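Local structure of phosphoribosyl-glycinamide (GAR) synthetase (Cryptococcus neoformans var. grubii serotype A, 7LVO) at residues Val379-Ala384 with Asp443-Gly448; Met398-Thr403 with Arg427-Cys432; His156-Ala161 with Glu299-Gly304. The protein catalyses the ATP-dependent ligation of phosphoribosylamine and glycine to glycinamide ribonucleotide in purine synthesis, as the N-terminal half of an enzyme that also has AIR synthetase activity. All coordinates share one frame; numbering follows the deposited sequence.

Contact 1 of 3, residues Val379-Ala384 with Asp443-Gly448; sequences VSVVLA and DLAYSG
The phenol oxygen of Y446, which lies against both methyls of V381, is held by two backbone groups: it hydrogen-bonds to the carbonyl oxygen of R460 and to the NH of I463. So held at its far end, the ring brings one face to V381 on strand 377-384, and the two side chains cross at about a right angle. Both V381 methyls lie over that same face near its phenol end, CG1 3.9 Å from CE1 of Y446 and CG2 4.0 Å from its CZ. With CG1 anti to the backbone N (chi1 177°), V381 presents its two branches side by side to the helix. CG2 also reaches CB of A445, a looser contact at 4.3 Å. Within helix 438-449, the carbonyl oxygen of D443 accepts two bonds from S447, from N at 2.9 Å and from OG at 2.7 Å, arriving over opposite faces of the carbonyl plane. V379, two residues earlier on the strand, extends the apolar seam onto L438, A441 and V442. No hydrogen bond joins the two segments: V381, on the five-stranded antiparallel sheet that includes strand 377-384, meets A445 and the ring by apolar packing, while the Y446 hydroxyl is satisfied by backbone groups beyond the pair.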
# COMPACT_ATOMS: atom_id res chain seq x y z
N VAL A 379 -5.31 -0.11 -15.10
CA VAL A 379 -3.87 0.13 -15.14
C VAL A 379 -3.57 1.50 -14.56
O VAL A 379 -4.35 2.44 -14.71
CB VAL A 379 -3.32 0.04 -16.58
CG1 VAL A 379 -1.81 0.26 -16.58
CG2 VAL A 379 -3.68 -1.29 -17.22
N SER A 380 -2.43 1.61 -13.88
CA SER A 380 -1.93 2.87 -13.35
C SER A 380 -0.48 3.03 -13.77
O SER A 380 0.32 2.11 -13.57
CB SER A 380 -2.06 2.94 -11.83
OG SER A 380 -1.30 1.93 -11.19
N VAL A 381 -0.14 4.18 -14.33
CA VAL A 381 1.21 4.46 -14.82
C VAL A 381 1.72 5.71 -14.12
O VAL A 381 1.09 6.78 -14.22
CB VAL A 381 1.25 4.63 -16.34
CG1 VAL A 381 2.67 4.98 -16.78
CG2 VAL A 381 0.77 3.36 -17.04
N VAL A 382 2.84 5.59 -13.42
CA VAL A 382 3.36 6.65 -12.57
C VAL A 382 4.28 7.56 -13.38
O VAL A 382 5.12 7.09 -14.16
CB VAL A 382 4.10 6.05 -11.35
CG1 VAL A 382 4.83 7.15 -10.58
CG2 VAL A 382 3.13 5.31 -10.44
N LEU A 383 4.12 8.86 -13.18
CA LEU A 383 5.06 9.86 -13.66
C LEU A 383 5.88 10.36 -12.47
O LEU A 383 5.31 10.83 -11.47
CB LEU A 383 4.33 11.02 -14.33
CG LEU A 383 4.28 10.99 -15.86
CD1 LEU A 383 3.62 9.72 -16.37
CD2 LEU A 383 3.54 12.22 -16.38
N ALA A 384 7.20 10.24 -12.57
CA ALA A 384 8.09 10.57 -11.47
C ALA A 384 8.98 11.75 -11.84
O ALA A 384 9.04 12.19 -12.99
CB ALA A 384 8.95 9.36 -11.08
N ASP A 443 -3.26 1.17 -23.42
CA ASP A 443 -3.19 2.22 -24.43
C ASP A 443 -3.90 3.49 -23.96
O ASP A 443 -3.42 4.60 -24.19
CB ASP A 443 -3.81 1.73 -25.74
CG ASP A 443 -2.97 0.67 -26.43
OD1 ASP A 443 -1.82 0.43 -25.99
OD2 ASP A 443 -3.46 0.09 -27.42
N LEU A 444 -5.05 3.34 -23.30
CA LEU A 444 -5.79 4.51 -22.83
C LEU A 444 -5.00 5.27 -21.78
O LEU A 444 -4.93 6.51 -21.82
CB LEU A 444 -7.15 4.07 -22.29
CG LEU A 444 -8.13 5.17 -21.90
CD1 LEU A 444 -8.37 6.14 -23.04
CD2 LEU A 444 -9.45 4.54 -21.46
N ALA A 445 -4.39 4.56 -20.83
CA ALA A 445 -3.58 5.23 -19.82
C ALA A 445 -2.45 6.03 -20.46
O ALA A 445 -2.22 7.20 -20.11
CB ALA A 445 -3.02 4.20 -18.83
N TYR A 446 -1.74 5.43 -21.41
CA TYR A 446 -0.65 6.14 -22.08
C TYR A 446 -1.16 7.25 -22.99
O TYR A 446 -0.40 8.16 -23.33
CB TYR A 446 0.21 5.16 -22.86
CG TYR A 446 1.15 4.35 -21.99
CD1 TYR A 446 2.27 4.94 -21.42
CD2 TYR A 446 0.91 3.01 -21.72
CE1 TYR A 446 3.12 4.22 -20.62
CE2 TYR A 446 1.76 2.28 -20.92
CZ TYR A 446 2.87 2.90 -20.37
OH TYR A 446 3.72 2.18 -19.57
N SER A 447 -2.43 7.21 -23.38
CA SER A 447 -3.01 8.32 -24.13
C SER A 447 -3.13 9.57 -23.27
O SER A 447 -2.94 10.69 -23.76
CB SER A 447 -4.37 7.92 -24.69
OG SER A 447 -4.27 6.78 -25.52
N GLY A 448 -3.45 9.40 -21.99
CA GLY A 448 -3.52 10.53 -21.08
C GLY A 448 -2.18 11.11 -20.72
O GLY A 448 -2.11 12.26 -20.28

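Contact 2 of 3, residues Met398-Thr403 with Arg427-Cys432; sequences MTLNPT and RVLAVC. With EDO (1,2-ethanediol), chain C.
M398 leaves its backbone with CG anti to the carbonyl carbon, runs extended through chi2 (171°) and then bends at chi3 (58°), a turn that carries CE into the angle between V428 and L429. Those two residues form a classic beta bulge at the start of strand 427-435: both face L383 on the neighbouring strand 377-384, so two successive side chains can meet the same methyl. CE of M398 lies 3.7 Å from CG1 of V428, the two side chains reaching tip to tip, and SD follows at 3.8 Å from the same methyl. The M398 and L429 chains instead run antiparallel alongside one another. L429 has CG between its backbone N and carbonyl carbon (chi1 58°), and its CD2 is shared by M398 and L400. I452, on the strand paired with 399-400, packs on L400 and L429 and continues this apolar layer of the C domain. R427 donates from NH1 to the carbonyl oxygen of G275, while its NH2 makes a weak bond to O2 of a 1,2-ethanediol, probably from the crystallisation liquor. CE of M398 approaches CD2 of L429 to 3.5 Å, closer than carbons normally sit.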
# COMPACT_ATOMS: atom_id res chain seq x y z
N MET A 398 3.57 22.33 -13.59
CA MET A 398 3.00 21.20 -14.31
C MET A 398 1.93 21.68 -15.28
O MET A 398 1.11 22.53 -14.94
CB MET A 398 2.40 20.18 -13.33
CG MET A 398 3.41 19.58 -12.38
SD MET A 398 2.66 18.60 -11.08
CE MET A 398 1.77 17.38 -12.04
N THR A 399 1.96 21.12 -16.49
CA THR A 399 0.94 21.36 -17.50
C THR A 399 -0.01 20.17 -17.49
O THR A 399 0.40 19.04 -17.79
CB THR A 399 1.57 21.54 -18.88
OG1 THR A 399 2.54 22.59 -18.83
CG2 THR A 399 0.50 21.88 -19.92
N LEU A 400 -1.28 20.42 -17.16
CA LEU A 400 -2.30 19.39 -17.06
C LEU A 400 -3.45 19.76 -17.99
O LEU A 400 -4.30 20.57 -17.64
CB LEU A 400 -2.78 19.23 -15.61
CG LEU A 400 -1.70 18.93 -14.58
CD1 LEU A 400 -2.23 19.16 -13.17
CD2 LEU A 400 -1.19 17.51 -14.73
N ASN A 401 -3.45 19.17 -19.17
CA ASN A 401 -4.50 19.39 -20.16
C ASN A 401 -5.59 18.35 -20.00
O ASN A 401 -5.44 17.37 -19.28
CB ASN A 401 -3.88 19.36 -21.55
CG ASN A 401 -2.84 20.44 -21.76
OD1 ASN A 401 -3.10 21.61 -21.47
ND2 ASN A 401 -1.67 20.07 -22.26
N PRO A 402 -6.73 18.54 -20.66
CA PRO A 402 -7.83 17.57 -20.52
C PRO A 402 -7.38 16.18 -20.94
O PRO A 402 -6.82 15.99 -22.02
CB PRO A 402 -8.93 18.12 -21.44
CG PRO A 402 -8.63 19.59 -21.53
CD PRO A 402 -7.12 19.69 -21.49
N THR A 403 -7.63 15.20 -20.08
CA THR A 403 -7.26 13.83 -20.38
C THR A 403 -8.37 13.13 -21.15
O THR A 403 -9.52 13.54 -21.09
CB THR A 403 -6.96 13.07 -19.09
OG1 THR A 403 -8.14 13.00 -18.27
CG2 THR A 403 -5.85 13.76 -18.31
N ARG A 427 7.48 10.39 -6.87
CA ARG A 427 6.35 10.01 -7.70
C ARG A 427 5.35 11.16 -7.71
O ARG A 427 4.78 11.51 -6.67
CB ARG A 427 5.71 8.72 -7.18
CG ARG A 427 6.66 7.53 -7.19
CD ARG A 427 5.94 6.22 -6.86
NE ARG A 427 5.51 6.16 -5.47
CZ ARG A 427 4.78 5.19 -4.94
NH1 ARG A 427 4.37 4.17 -5.67
NH2 ARG A 427 4.45 5.25 -3.66
N VAL A 428 5.14 11.76 -8.88
CA VAL A 428 4.33 12.96 -8.99
C VAL A 428 2.85 12.63 -9.12
O VAL A 428 2.01 13.16 -8.37
CB VAL A 428 4.82 13.82 -10.17
CG1 VAL A 428 4.05 15.12 -10.25
CG2 VAL A 428 6.31 14.10 -10.04
N LEU A 429 2.50 11.76 -10.06
CA LEU A 429 1.10 11.42 -10.27
C LEU A 429 1.03 10.07 -11.00
O LEU A 429 2.06 9.49 -11.37
CB LEU A 429 0.37 12.52 -11.05
CG LEU A 429 0.91 12.93 -12.43
CD1 LEU A 429 0.56 11.88 -13.48
CD2 LEU A 429 0.37 14.29 -12.82
N ALA A 430 -0.18 9.59 -11.19
CA ALA A 430 -0.43 8.34 -11.89
C ALA A 430 -1.58 8.55 -12.87
O ALA A 430 -2.63 9.07 -12.50
CB ALA A 430 -0.77 7.21 -10.91
N VAL A 431 -1.36 8.15 -14.12
CA VAL A 431 -2.38 8.20 -15.16
C VAL A 431 -3.00 6.82 -15.25
O VAL A 431 -2.30 5.84 -15.53
CB VAL A 431 -1.79 8.64 -16.51
CG1 VAL A 431 -2.91 8.81 -17.54
CG2 VAL A 431 -1.02 9.94 -16.35
N CYS A 432 -4.30 6.72 -15.00
CA CYS A 432 -4.97 5.44 -14.81
C CYS A 432 -6.18 5.34 -15.71
O CYS A 432 -6.77 6.34 -16.11
CB CYS A 432 -5.39 5.28 -13.34
SG CYS A 432 -4.11 5.75 -12.14
C1 EDO C . 7.58 8.80 -3.89
O1 EDO C . 7.90 9.94 -3.08
C2 EDO C . 7.61 7.53 -3.05
O2 EDO C . 6.52 7.54 -2.12

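Contact 3 of 3, residues His156-Ala161 with Glu299-Gly304; sequences HNIPTA and EPTIKG
The imidazole of H156 lies face-on to helix 287-307 where that helix has a glycine. CA of G304 sits 3.7 Å from the ring centroid and 21° off the ring normal, a CH-pi contact displaced toward the rim, on the side where CE1 comes within 3.5 Å of the same CA. Since G304 has no side chain, the ring can settle directly on the helix backbone. Its rotation is probably limited by D308, whose OD2 hydrogen-bonds NE2, and the ring of F152 meets it with the planes about 55° apart.

One turn earlier on the helix, I158 takes over. Its CG1 stands anti to the carbonyl carbon (chi1 -62°) and its chain is extended beyond, which carries CD1 to T301. CD1 comes 3.6 Å from OG1 of T301, the two side chains crossing at about a right angle, while CG1 meets CB of P300 more loosely at 4.4 Å. OG1 of T301 is engaged elsewhere, hydrogen-bonding the V297 carbonyl oxygen and the Y332 hydroxyl. The helix is kinked at P300, whose nitrogen has no bond to the preceding turn.

H156 and I158 flank N157, the positive-phi residue of the Schellman motif that ends helix 146-155. That turn aims both side chains at helix 287-307 of the ATP-grasp domain. The side chains of I158 and T301 each lie about 11 Å from that of a predicted magnesium ligand, E331 and N333 respectively. The adhesion is almost wholly apolar and CH-pi, with no hydrogen bond across the contact; NE2 of H156 and OG1 of T301 are hydrogen-bonded to residues around it, which would restrict the rotation of both side chains.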
# COMPACT_ATOMS: atom_id res chain seq x y z
N HIS A 156 1.59 -20.36 12.22
CA HIS A 156 0.30 -20.71 11.63
C HIS A 156 0.45 -21.46 10.31
O HIS A 156 -0.53 -21.58 9.57
CB HIS A 156 -0.53 -19.45 11.43
CG HIS A 156 -0.89 -18.75 12.71
ND1 HIS A 156 -1.81 -19.26 13.60
CD2 HIS A 156 -0.45 -17.59 13.25
CE1 HIS A 156 -1.92 -18.45 14.63
NE2 HIS A 156 -1.12 -17.42 14.44
N ASN A 157 1.64 -21.95 9.99
CA ASN A 157 1.87 -22.74 8.79
C ASN A 157 1.50 -21.97 7.53
O ASN A 157 0.92 -22.51 6.59
CB ASN A 157 1.11 -24.07 8.85
CG ASN A 157 1.77 -25.08 9.77
OD1 ASN A 157 3.00 -25.15 9.86
ND2 ASN A 157 0.96 -25.87 10.47
N ILE A 158 1.84 -20.69 7.51
CA ILE A 158 1.60 -19.82 6.35
C ILE A 158 2.83 -19.88 5.46
O ILE A 158 3.93 -19.56 5.93
CB ILE A 158 1.29 -18.39 6.79
CG1 ILE A 158 0.00 -18.37 7.64
CG2 ILE A 158 1.17 -17.48 5.60
CD1 ILE A 158 -0.20 -17.11 8.46
N PRO A 159 2.70 -20.28 4.19
CA PRO A 159 3.89 -20.50 3.36
C PRO A 159 4.70 -19.23 3.15
O PRO A 159 4.18 -18.21 2.68
CB PRO A 159 3.32 -21.04 2.04
CG PRO A 159 1.90 -20.59 2.02
CD PRO A 159 1.45 -20.58 3.46
N THR A 160 5.98 -19.30 3.49
CA THR A 160 6.89 -18.17 3.34
C THR A 160 8.31 -18.71 3.24
O THR A 160 8.55 -19.90 3.44
CB THR A 160 6.75 -17.18 4.51
OG1 THR A 160 7.52 -16.00 4.25
CG2 THR A 160 7.25 -17.82 5.80
N ALA A 161 9.24 -17.82 2.93
CA ALA A 161 10.63 -18.23 2.77
C ALA A 161 11.25 -18.61 4.12
O ALA A 161 10.97 -17.97 5.15
CB ALA A 161 11.45 -17.12 2.12
N GLU A 299 -7.14 -16.42 4.71
CA GLU A 299 -8.02 -16.89 5.77
C GLU A 299 -7.23 -17.41 6.97
O GLU A 299 -7.58 -17.07 8.11
CB GLU A 299 -8.98 -17.95 5.22
CG GLU A 299 -10.05 -17.35 4.30
CD GLU A 299 -10.91 -18.39 3.61
OE1 GLU A 299 -10.57 -19.59 3.70
OE2 GLU A 299 -11.92 -18.01 2.99
N PRO A 300 -6.19 -18.22 6.79
CA PRO A 300 -5.35 -18.57 7.96
C PRO A 300 -4.75 -17.35 8.64
O PRO A 300 -4.53 -17.38 9.86
CB PRO A 300 -4.27 -19.48 7.36
CG PRO A 300 -4.91 -20.07 6.15
CD PRO A 300 -5.83 -19.00 5.59
N THR A 301 -4.46 -16.29 7.89
CA THR A 301 -3.94 -15.08 8.51
C THR A 301 -4.99 -14.41 9.39
O THR A 301 -4.72 -14.07 10.55
CB THR A 301 -3.44 -14.10 7.44
OG1 THR A 301 -2.30 -14.66 6.76
CG2 THR A 301 -3.05 -12.78 8.07
N ILE A 302 -6.20 -14.22 8.86
CA ILE A 302 -7.26 -13.56 9.62
C ILE A 302 -7.63 -14.39 10.83
O ILE A 302 -7.81 -13.86 11.94
CB ILE A 302 -8.48 -13.28 8.72
CG1 ILE A 302 -8.10 -12.31 7.60
CG2 ILE A 302 -9.64 -12.73 9.55
CD1 ILE A 302 -7.54 -10.99 8.08
N LYS A 303 -7.78 -15.71 10.65
CA LYS A 303 -8.07 -16.58 11.78
C LYS A 303 -6.93 -16.57 12.79
O LYS A 303 -7.16 -16.53 14.01
CB LYS A 303 -8.34 -18.01 11.30
CG LYS A 303 -8.73 -18.97 12.41
CD LYS A 303 -8.70 -20.42 11.94
CE LYS A 303 -9.71 -20.69 10.83
NZ LYS A 303 -9.72 -22.13 10.44
N GLY A 304 -5.69 -16.61 12.30
CA GLY A 304 -4.56 -16.64 13.21
C GLY A 304 -4.47 -15.40 14.08
O GLY A 304 -4.08 -15.48 15.25

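How the contacts relate
Contact 3 comes first along the chain and closes before the others open; it lies in the ATP-grasp domain, on the opposite side of the molecule's centre, its centre about 35 Å from that of contact 1 and about 39 Å from that of contact 2. Contacts 1 and 2 both belong to the C domain, with centres about 9 Å apart, and contact 2 is nested within the loop that contact 1 closes. They meet through adjacent antiparallel strands 377-384 and 427-435, where the V431 N to V381 O separation is 2.8 Å. One five-stranded sheet thus receives both helix 438-449 and the 398-403 segment, while contact 3 touches neither, its nearest atoms about 24 Å from contact 1 and 23 Å from contact 2.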